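Local atomic coordinates of luciferase-like monooxygenase (Streptomyces bottropensis, PDB entry 4US5), a protein that probably acts as a monooxygenase of the bacterial luciferase family, incorporating or reducing molecular oxygen during the oxidation of its substrate. Residues R238-H243 and M315-D321; L245-R249 and L258-A264; L34-Y40 and Y326-A330. All coordinates share one frame; numbering follows the deposited sequence. Where two conformers were deposited one is given.

Interaction 1: residues R238-H243 and M315-D321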
loop_
_atom_site.group_PDB
_atom_site.type_symbol
_atom_site.label_atom_id
_atom_site.label_comp_id
_atom_site.label_asym_id
_atom_site.label_seq_id
_atom_site.Cartn_x
_atom_site.Cartn_y
_atom_site.Cartn_z
ATOM N N ARG B 238 28.660 11.616 20.139
ATOM C CA ARG B 238 27.558 12.464 20.558
ATOM C C ARG B 238 26.232 11.998 19.887
ATOM O O ARG B 238 25.220 11.801 20.567
ATOM C CB ARG B 238 27.820 13.917 20.202
ATOM C CG ARG B 238 26.646 14.862 20.446
ATOM C CD ARG B 238 26.895 16.271 19.910
ATOM N NE ARG B 238 25.615 16.997 19.846
ATOM C CZ ARG B 238 24.754 16.977 18.833
ATOM N NH1 ARG B 238 25.044 16.385 17.684
ATOM N NH2 ARG B 238 23.610 17.637 18.948
ATOM N N VAL B 239 26.268 11.828 18.578
ATOM C CA VAL B 239 25.054 11.383 17.821
ATOM C C VAL B 239 24.598 9.965 18.321
ATOM O O VAL B 239 23.398 9.694 18.467
ATOM C CB VAL B 239 25.305 11.409 16.290
ATOM C CG1 VAL B 239 24.074 10.906 15.530
ATOM C CG2 VAL B 239 25.662 12.814 15.836
ATOM N N TYR B 240 25.561 9.108 18.657
ATOM C CA TYR B 240 25.304 7.749 19.138
ATOM C C TYR B 240 24.672 7.686 20.531
ATOM O O TYR B 240 24.044 6.711 20.875
ATOM C CB TYR B 240 26.649 6.985 19.169
ATOM C CG TYR B 240 26.596 5.568 19.616
ATOM C CD1 TYR B 240 25.681 4.660 19.073
ATOM C CD2 TYR B 240 27.538 5.079 20.537
ATOM C CE1 TYR B 240 25.665 3.331 19.465
ATOM C CE2 TYR B 240 27.547 3.737 20.908
ATOM C CZ TYR B 240 26.620 2.877 20.372
ATOM O OH TYR B 240 26.622 1.567 20.779
ATOM N N ALA B 241 24.823 8.744 21.310
ATOM C CA ALA B 241 24.308 8.771 22.670
ATOM C C ALA B 241 22.791 8.546 22.734
ATOM O O ALA B 241 22.285 7.914 23.655
ATOM C CB ALA B 241 24.680 10.083 23.334
ATOM N N THR B 242 22.066 9.077 21.752
ATOM C CA THR B 242 20.645 8.782 21.580
ATOM C C THR B 242 20.347 7.299 21.657
ATOM O O THR B 242 19.452 6.850 22.402
ATOM C CB THR B 242 20.174 9.326 20.210
ATOM O OG1 THR B 242 20.186 10.746 20.257
ATOM C CG2 THR B 242 18.786 8.817 19.805
ATOM N N HIS B 243 21.104 6.516 20.903
ATOM C CA HIS B 243 20.870 5.096 20.855
ATOM C C HIS B 243 21.221 4.417 22.185
ATOM O O HIS B 243 20.544 3.491 22.627
ATOM C CB HIS B 243 21.682 4.496 19.731
ATOM C CG HIS B 243 21.067 3.277 19.152
ATOM N ND1 HIS B 243 21.517 2.714 17.991
ATOM C CD2 HIS B 243 20.009 2.534 19.548
ATOM C CE1 HIS B 243 20.777 1.658 17.704
ATOM N NE2 HIS B 243 19.828 1.558 18.610
HETATM N N MSE B 315 19.532 4.972 14.030
HETATM C CA MSE B 315 18.665 5.356 15.142
HETATM C C MSE B 315 19.174 6.697 15.615
HETATM O O MSE B 315 19.750 6.805 16.682
HETATM C CB MSE B 315 18.748 4.319 16.243
HETATM C CG MSE B 315 17.841 3.118 15.987
HETATM SE SE MSE B 315 18.708 1.847 14.795
HETATM C CE MSE B 315 17.553 0.284 15.073
ATOM N N ILE B 316 18.956 7.729 14.797
ATOM C CA ILE B 316 19.527 9.044 14.998
ATOM C C ILE B 316 18.373 10.029 15.223
ATOM O O ILE B 316 17.380 10.024 14.488
ATOM C CB ILE B 316 20.393 9.454 13.789
ATOM C CG1 ILE B 316 21.665 8.581 13.735
ATOM C CG2 ILE B 316 20.765 10.909 13.849
ATOM C CD1 ILE B 316 22.526 8.754 12.491
ATOM N N HIS B 317 18.506 10.860 16.245
ATOM C CA HIS B 317 17.408 11.732 16.658
ATOM C C HIS B 317 17.133 12.821 15.611
ATOM O O HIS B 317 15.980 13.101 15.279
ATOM C CB HIS B 317 17.719 12.387 17.998
ATOM C CG HIS B 317 16.707 13.403 18.413
ATOM N ND1 HIS B 317 16.861 14.743 18.161
ATOM C CD2 HIS B 317 15.497 13.268 19.018
ATOM C CE1 HIS B 317 15.795 15.399 18.590
ATOM N NE2 HIS B 317 14.958 14.528 19.130
ATOM N N ASP B 318 18.191 13.472 15.137
ATOM C CA ASP B 318 18.075 14.670 14.323
ATOM C C ASP B 318 18.309 14.377 12.878
ATOM O O ASP B 318 19.359 13.923 12.510
ATOM C CB ASP B 318 19.077 15.736 14.852
ATOM C CG ASP B 318 18.817 17.153 14.294
ATOM O OD1 ASP B 318 18.569 17.362 13.083
ATOM O OD2 ASP B 318 18.809 18.074 15.135
ATOM N N GLN B 319 17.313 14.685 12.044
ATOM C CA GLN B 319 17.409 14.478 10.618
ATOM C C GLN B 319 18.678 15.051 9.997
ATOM O O GLN B 319 19.222 14.464 9.068
ATOM C CB GLN B 319 16.157 15.024 9.936
ATOM C CG GLN B 319 16.125 14.910 8.430
ATOM C CD GLN B 319 15.839 13.517 7.901
ATOM O OE1 GLN B 319 16.052 12.529 8.575
ATOM N NE2 GLN B 319 15.443 13.449 6.642
ATOM N N ARG B 320 19.149 16.203 10.482
ATOM C CA ARG B 320 20.345 16.806 9.896
ATOM C C ARG B 320 21.585 15.943 10.188
ATOM O O ARG B 320 22.459 15.780 9.329
ATOM C CB ARG B 320 20.579 18.233 10.444
ATOM C CG ARG B 320 19.450 19.227 10.144
ATOM C CD ARG B 320 19.425 20.447 11.051
ATOM N NE ARG B 320 18.924 20.138 12.385
ATOM C CZ ARG B 320 18.708 21.031 13.361
ATOM N NH1 ARG B 320 18.936 22.320 13.154
ATOM N NH2 ARG B 320 18.266 20.628 14.535
ATOM N N ASP B 321 21.657 15.409 11.389
ATOM C CA ASP B 321 22.710 14.469 11.750
ATOM C C ASP B 321 22.585 13.173 10.916
ATOM O O ASP B 321 23.581 12.560 10.525
ATOM C CB ASP B 321 22.650 14.129 13.243
ATOM C CG ASP B 321 23.078 15.291 14.131
ATOM O OD1 ASP B 321 23.735 16.229 13.604
ATOM O OD2 ASP B 321 22.752 15.239 15.328
HETATM O O HOH W 1 22.290 7.268 17.747
HETATM O O HOH W 2 21.177 11.170 17.730
#
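His243 and selenomethionine Met315 lie against each other. CB of Met315 sits over the centre of the His243 ring, 3.6 Å from its centroid and only 9° off the normal, a CH-pi contact. In the conformer described, one of two deposited, the Met315 chain bends at chi2 (83°) and SE comes to 3.6 Å from His243 CE1, approaching the ring obliquely. His243 also stacks with Tyr286. Apolar packing continues at Val239, whose CG1 meets CG2 of Ile316 at 3.7 Å, while its other branch, CG2, rests against the carboxylate of Asp321.

Direct polar contact is slight. Arg238 NH1 reaches Asp321 OD2 at 3.5 Å, a weak salt bridge with the guanidinium and carboxylate planes 84° apart; each group has a stronger partner, Asp262 for Arg238 and Arg324 for Asp321. Two waters do more of the joining. Both donate to Val239 O: one also donates to Met315 O, and the other donates to Thr242 OG1 and accepts from His317 N at 3.1 Å. They thus satisfy backbone groups on both sides of the interface. Thr242 OG1 is bonded to Pro259 O as well.

Beyond this junction Asp318 is the N-cap of the helix that follows, its OD1 accepting from Arg320 N at 2.9 Å, and the Arg320 side chain grips both carboxylate oxygens side-on. Ile316, with Ser314, belongs to a sodium site. The contact therefore joins helix 233-251 to the turn between TIM-barrel strand 309-313 and helix 319-332, with strand 221-229 touching Val239, His243 and Met315 and helix 261-268 flanking Arg238.

Interaction 2: residues L245-R249 and L258-A264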
loop_
_atom_site.group_PDB
_atom_site.type_symbol
_atom_site.label_atom_id
_atom_site.label_comp_id
_atom_site.label_asym_id
_atom_site.label_seq_id
_atom_site.Cartn_x
_atom_site.Cartn_y
_atom_site.Cartn_z
ATOM N N LEU B 245 21.160 5.728 25.147
ATOM C CA LEU B 245 20.127 6.068 26.168
ATOM C C LEU B 245 18.832 5.344 25.877
ATOM O O LEU B 245 18.160 4.895 26.792
ATOM C CB LEU B 245 19.885 7.571 26.220
ATOM C CG LEU B 245 18.803 8.061 27.206
ATOM C CD1 LEU B 245 19.119 7.588 28.613
ATOM C CD2 LEU B 245 18.677 9.576 27.157
ATOM N N PHE B 246 18.512 5.165 24.586
ATOM C CA PHE B 246 17.315 4.402 24.230
ATOM C C PHE B 246 17.436 3.006 24.796
ATOM O O PHE B 246 16.486 2.477 25.378
ATOM C CB PHE B 246 17.100 4.372 22.696
ATOM C CG PHE B 246 15.832 3.674 22.258
ATOM C CD1 PHE B 246 14.606 4.296 22.347
ATOM C CD2 PHE B 246 15.892 2.381 21.754
ATOM C CE1 PHE B 246 13.438 3.654 21.954
ATOM C CE2 PHE B 246 14.739 1.720 21.350
ATOM C CZ PHE B 246 13.509 2.361 21.433
ATOM N N HIS B 247 18.623 2.419 24.724
ATOM C CA HIS B 247 18.797 1.088 25.301
ATOM C C HIS B 247 18.722 1.057 26.828
ATOM O O HIS B 247 18.188 0.126 27.387
ATOM C CB HIS B 247 20.108 0.443 24.864
ATOM C CG HIS B 247 19.966 -0.402 23.654
ATOM N ND1 HIS B 247 19.921 0.138 22.389
ATOM C CD2 HIS B 247 19.793 -1.735 23.506
ATOM C CE1 HIS B 247 19.732 -0.827 21.511
ATOM N NE2 HIS B 247 19.700 -1.977 22.162
ATOM N N ARG B 248 19.327 2.042 27.481
ATOM C CA ARG B 248 19.250 2.136 28.956
ATOM C C ARG B 248 17.790 2.169 29.352
ATOM O O ARG B 248 17.354 1.437 30.252
ATOM C CB ARG B 248 19.963 3.395 29.475
ATOM C CG ARG B 248 19.648 3.699 30.937
ATOM C CD ARG B 248 20.332 4.960 31.431
ATOM N NE ARG B 248 21.758 4.758 31.696
ATOM C CZ ARG B 248 22.571 5.703 32.155
ATOM N NH1 ARG B 248 22.114 6.916 32.423
ATOM N NH2 ARG B 248 23.836 5.429 32.378
ATOM N N ARG B 249 17.036 3.021 28.664
ATOM C CA ARG B 249 15.654 3.248 29.014
ATOM C C ARG B 249 14.810 2.017 28.771
ATOM O O ARG B 249 14.028 1.629 29.609
ATOM C CB ARG B 249 15.094 4.426 28.208
ATOM C CG ARG B 249 15.558 5.777 28.688
ATOM C CD ARG B 249 14.934 6.836 27.801
ATOM N NE ARG B 249 15.209 8.187 28.217
ATOM C CZ ARG B 249 14.736 9.255 27.584
ATOM N NH1 ARG B 249 14.041 9.110 26.440
ATOM N NH2 ARG B 249 15.007 10.454 28.030
ATOM N N LEU B 258 12.832 8.349 20.507
ATOM C CA LEU B 258 14.277 8.508 20.518
ATOM C C LEU B 258 14.670 9.858 21.151
ATOM O O LEU B 258 14.184 10.908 20.741
ATOM C CB LEU B 258 14.875 8.414 19.112
ATOM C CG LEU B 258 14.987 7.063 18.417
ATOM C CD1 LEU B 258 15.905 7.210 17.183
ATOM C CD2 LEU B 258 15.511 5.990 19.315
ATOM N N PRO B 259 15.564 9.827 22.171
ATOM C CA PRO B 259 15.932 11.090 22.837
ATOM C C PRO B 259 16.952 11.958 22.060
ATOM O O PRO B 259 17.775 11.436 21.276
ATOM C CB PRO B 259 16.545 10.618 24.145
ATOM C CG PRO B 259 17.116 9.268 23.845
ATOM C CD PRO B 259 16.187 8.654 22.817
ATOM N N PRO B 260 16.948 13.274 22.321
ATOM C CA PRO B 260 17.923 14.144 21.649
ATOM C C PRO B 260 19.338 13.828 22.089
ATOM O O PRO B 260 19.546 13.403 23.232
ATOM C CB PRO B 260 17.490 15.569 22.048
ATOM C CG PRO B 260 16.303 15.441 22.927
ATOM C CD PRO B 260 16.021 13.998 23.209
ATOM N N ALA B 261 20.296 14.061 21.192
ATOM C CA ALA B 261 21.678 13.673 21.413
ATOM C C ALA B 261 22.283 14.325 22.665
ATOM O O ALA B 261 22.917 13.653 23.474
ATOM C CB ALA B 261 22.519 13.997 20.176
ATOM N N ASP B 262 22.136 15.631 22.789
ATOM C CA ASP B 262 22.808 16.367 23.890
ATOM C C ASP B 262 22.270 15.950 25.251
ATOM O O ASP B 262 23.038 15.659 26.170
ATOM C CB ASP B 262 22.718 17.870 23.668
ATOM C CG ASP B 262 23.588 18.334 22.506
ATOM O OD1 ASP B 262 24.699 17.790 22.334
ATOM O OD2 ASP B 262 23.172 19.243 21.777
ATOM N N LEU B 263 20.967 15.820 25.351
ATOM C CA LEU B 263 20.349 15.255 26.547
ATOM C C LEU B 263 20.873 13.855 26.828
ATOM O O LEU B 263 21.174 13.495 27.979
ATOM C CB LEU B 263 18.839 15.185 26.370
ATOM C CG LEU B 263 17.970 14.680 27.546
ATOM C CD1 LEU B 263 16.538 15.215 27.456
ATOM C CD2 LEU B 263 17.927 13.163 27.637
ATOM N N ALA B 264 20.951 13.035 25.784
ATOM C CA ALA B 264 21.445 11.674 25.952
ATOM C C ALA B 264 22.901 11.636 26.422
ATOM O O ALA B 264 23.261 10.793 27.225
ATOM C CB ALA B 264 21.271 10.875 24.645
#
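Leu245 overlaps the ring of Pro259 and the start of the neighbouring helix chiefly with its CD2 methyl. This CD2 lies 3.7 Å from Pro259 CG and equally close to Leu263 CD2, and it also touches the CA and CB of Ala264. With CG anti to the backbone nitrogen (chi1 178°), the branch is directed at these apolar groups.

One turn further along the helix, Arg249 slides past Pro259 in the opposite direction on an extended chain. Pro259 CB lies over one face of the guanidinium, 3.7 Å from NH1, and CD2 of Leu245 covers the same face, toward its rim, so that the flat cation is laid against aliphatic carbon. Phe246 receives a CH-pi contact: CD2 of Leu258 stands over the ring face, 4.0 Å from the centroid and 28° off the normal, nearest to CD1. Phe53 meets the same ring edge-to-face.

Every contact across the pair is one of packing, and the polar ties run elsewhere, as where Arg248 bonds to the carbonyls of Glu267, Lys270 and Pro273. The arrangement is a pair of consecutive helices, 233-251 and 261-268, inserted between strands 221-229 and 286-289 of the TIM barrel.

Interaction 3: residues L34-Y40 and Y326-A330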
loop_
_atom_site.group_PDB
_atom_site.type_symbol
_atom_site.label_atom_id
_atom_site.label_comp_id
_atom_site.label_asym_id
_atom_site.label_seq_id
_atom_site.Cartn_x
_atom_site.Cartn_y
_atom_site.Cartn_z
ATOM N N LEU B 34 17.794 11.357 -1.138
ATOM C CA LEU B 34 19.258 11.494 -0.963
ATOM C C LEU B 34 19.981 10.231 -1.369
ATOM O O LEU B 34 20.951 10.270 -2.148
ATOM C CB LEU B 34 19.594 11.895 0.451
ATOM C CG LEU B 34 21.095 12.058 0.750
ATOM C CD1 LEU B 34 21.692 13.199 -0.109
ATOM C CD2 LEU B 34 21.313 12.348 2.193
ATOM N N ALA B 35 19.495 9.098 -0.865
ATOM C CA ALA B 35 20.096 7.821 -1.168
ATOM C C ALA B 35 20.055 7.515 -2.651
ATOM O O ALA B 35 21.015 6.962 -3.225
ATOM C CB ALA B 35 19.418 6.730 -0.354
ATOM N N ASP B 36 18.962 7.896 -3.311
ATOM C CA ASP B 36 18.861 7.737 -4.745
ATOM C C ASP B 36 19.975 8.550 -5.437
ATOM O O ASP B 36 20.739 7.995 -6.260
ATOM C CB ASP B 36 17.463 8.210 -5.204
ATOM C CG ASP B 36 17.158 7.928 -6.667
ATOM O OD1 ASP B 36 17.538 6.894 -7.202
ATOM O OD2 ASP B 36 16.416 8.752 -7.254
ATOM N N ARG B 37 20.075 9.815 -5.107
ATOM C CA ARG B 37 21.082 10.720 -5.729
ATOM C C ARG B 37 22.508 10.261 -5.460
ATOM O O ARG B 37 23.356 10.382 -6.322
ATOM C CB ARG B 37 20.916 12.137 -5.200
ATOM C CG ARG B 37 19.659 12.781 -5.790
ATOM C CD ARG B 37 19.538 14.253 -5.512
ATOM N NE ARG B 37 19.835 14.594 -4.104
ATOM C CZ ARG B 37 18.914 14.631 -3.120
ATOM N NH1 ARG B 37 17.629 14.362 -3.362
ATOM N NH2 ARG B 37 19.273 14.973 -1.890
ATOM N N LEU B 38 22.764 9.752 -4.263
ATOM C CA LEU B 38 24.132 9.382 -3.862
ATOM C C LEU B 38 24.628 8.052 -4.394
ATOM O O LEU B 38 25.822 7.785 -4.327
ATOM C CB LEU B 38 24.254 9.386 -2.340
ATOM C CG LEU B 38 24.204 10.749 -1.671
ATOM C CD1 LEU B 38 24.223 10.570 -0.164
ATOM C CD2 LEU B 38 25.359 11.635 -2.121
ATOM N N GLY B 39 23.748 7.217 -4.888
ATOM C CA GLY B 39 24.114 5.937 -5.470
ATOM C C GLY B 39 23.956 4.734 -4.573
ATOM O O GLY B 39 24.572 3.705 -4.798
ATOM N N TYR B 40 23.121 4.841 -3.534
ATOM C CA TYR B 40 22.747 3.629 -2.786
ATOM C C TYR B 40 21.997 2.656 -3.701
ATOM O O TYR B 40 21.281 3.070 -4.627
ATOM C CB TYR B 40 21.931 4.008 -1.526
ATOM C CG TYR B 40 22.754 4.603 -0.393
ATOM C CD1 TYR B 40 23.230 5.889 -0.444
ATOM C CD2 TYR B 40 22.974 3.876 0.782
ATOM C CE1 TYR B 40 23.971 6.425 0.612
ATOM C CE2 TYR B 40 23.705 4.386 1.841
ATOM C CZ TYR B 40 24.213 5.651 1.758
ATOM O OH TYR B 40 24.941 6.182 2.776
ATOM N N TYR B 326 24.617 9.412 6.313
ATOM C CA TYR B 326 24.516 8.735 5.067
ATOM C C TYR B 326 25.353 9.362 3.947
ATOM O O TYR B 326 25.829 8.658 3.070
ATOM C CB TYR B 326 23.016 8.571 4.641
ATOM C CG TYR B 326 22.294 7.515 5.426
ATOM C CD1 TYR B 326 21.657 7.819 6.609
ATOM C CD2 TYR B 326 22.222 6.190 4.974
ATOM C CE1 TYR B 326 20.984 6.843 7.353
ATOM C CE2 TYR B 326 21.555 5.214 5.723
ATOM C CZ TYR B 326 20.947 5.551 6.906
ATOM O OH TYR B 326 20.223 4.574 7.625
ATOM N N ARG B 327 25.471 10.698 3.951
ATOM C CA ARG B 327 26.332 11.410 3.004
ATOM C C ARG B 327 27.798 11.026 3.195
ATOM O O ARG B 327 28.489 10.715 2.251
ATOM C CB ARG B 327 26.222 12.915 3.217
ATOM C CG ARG B 327 25.059 13.537 2.540
ATOM C CD ARG B 327 25.371 15.010 2.236
ATOM N NE ARG B 327 24.161 15.747 2.006
ATOM C CZ ARG B 327 23.629 15.924 0.801
ATOM N NH1 ARG B 327 24.229 15.421 -0.274
ATOM N NH2 ARG B 327 22.489 16.609 0.673
ATOM N N LEU B 328 28.233 11.023 4.431
ATOM C CA LEU B 328 29.640 10.684 4.753
ATOM C C LEU B 328 29.958 9.249 4.397
ATOM O O LEU B 328 31.035 8.948 3.852
ATOM C CB LEU B 328 29.928 10.933 6.227
ATOM C CG LEU B 328 29.934 12.363 6.701
ATOM C CD1 LEU B 328 29.967 12.397 8.214
ATOM C CD2 LEU B 328 31.106 13.164 6.095
ATOM N N LEU B 329 28.991 8.343 4.604
ATOM C CA LEU B 329 29.181 6.954 4.215
ATOM C C LEU B 329 29.307 6.754 2.693
ATOM O O LEU B 329 30.131 5.967 2.229
ATOM C CB LEU B 329 28.032 6.061 4.747
ATOM C CG LEU B 329 28.037 5.727 6.214
ATOM C CD1 LEU B 329 26.692 5.095 6.624
ATOM C CD2 LEU B 329 29.197 4.788 6.505
ATOM N N ALA B 330 28.459 7.422 1.927
ATOM C CA ALA B 330 28.537 7.336 0.501
ATOM C C ALA B 330 29.940 7.751 0.016
ATOM O O ALA B 330 30.483 7.145 -0.910
ATOM C CB ALA B 330 27.494 8.221 -0.151
HETATM O O HOH W 3 23.018 14.749 -3.302
HETATM O O HOH W 4 21.130 17.030 -1.415
#
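Helices 34-38 and 326-330 run nearly parallel, their axes 10.6 Å apart and crossing at -16°, as expected of adjacent outer helices in the TIM-barrel fold of this family. The first ends in a Schellman motif at Gly39, whose positive phi turns the chain so that Tyr40 can reach across to the second helix.

Leu38 and Ala330 form the apolar centre, with CD1 of the leucine 4.0 Å from CB of the alanine and also close to Arg327 CA. Leu34 packs against the extended Arg327 side chain, crossing it at about a right angle. In the Arg327 conformer described, one of two deposited, Leu34 CD1 sits over one guanidinium face, 3.4 Å from NH1, and Arg37 NH2 is 4.4 Å from Arg327 NH2. Two waters lie between the arginines, one held by Arg37 NE and only weakly by Arg327 NH1, the other between the two NH2 atoms; they probably ease the like charges.

On the inner side the Tyr40 and Tyr326 rings meet obliquely, with planes at 54°. Tyr40 CE2 lies at the edge of the Tyr326 ring, whose own hydroxyl bonds to Val312 O and Ser314 OG, while Val9 of strand 6-11 touches both tyrosines. Tyr326 O already takes the helical bond from Ala330 N. The buried Tyr40 hydroxyl also donates to this oxygen at 2.6 Å, in the carbonyl plane on a lone pair, with a C=O...OH angle of 119°.

In the fold
From the N terminus the chain passes first through 34-40, at the end of helix 21-38, and interaction 3 closes only when helix 319-332 comes alongside near the C terminus, thereby bringing the first and last helices of the barrel together. Within that long loop lies interaction 1, which joins helix 233-251 to the turn leading into helix 319-332. Interaction 2 is nested inside this again, as a short return from helix 233-251 to helix 261-268. None cross. Interactions 1 and 2 share helix 233-251 and touch directly, Ala241 packing on Ala264. Interactions 1 and 3 share helix 319-332, their centres about 18 Å apart.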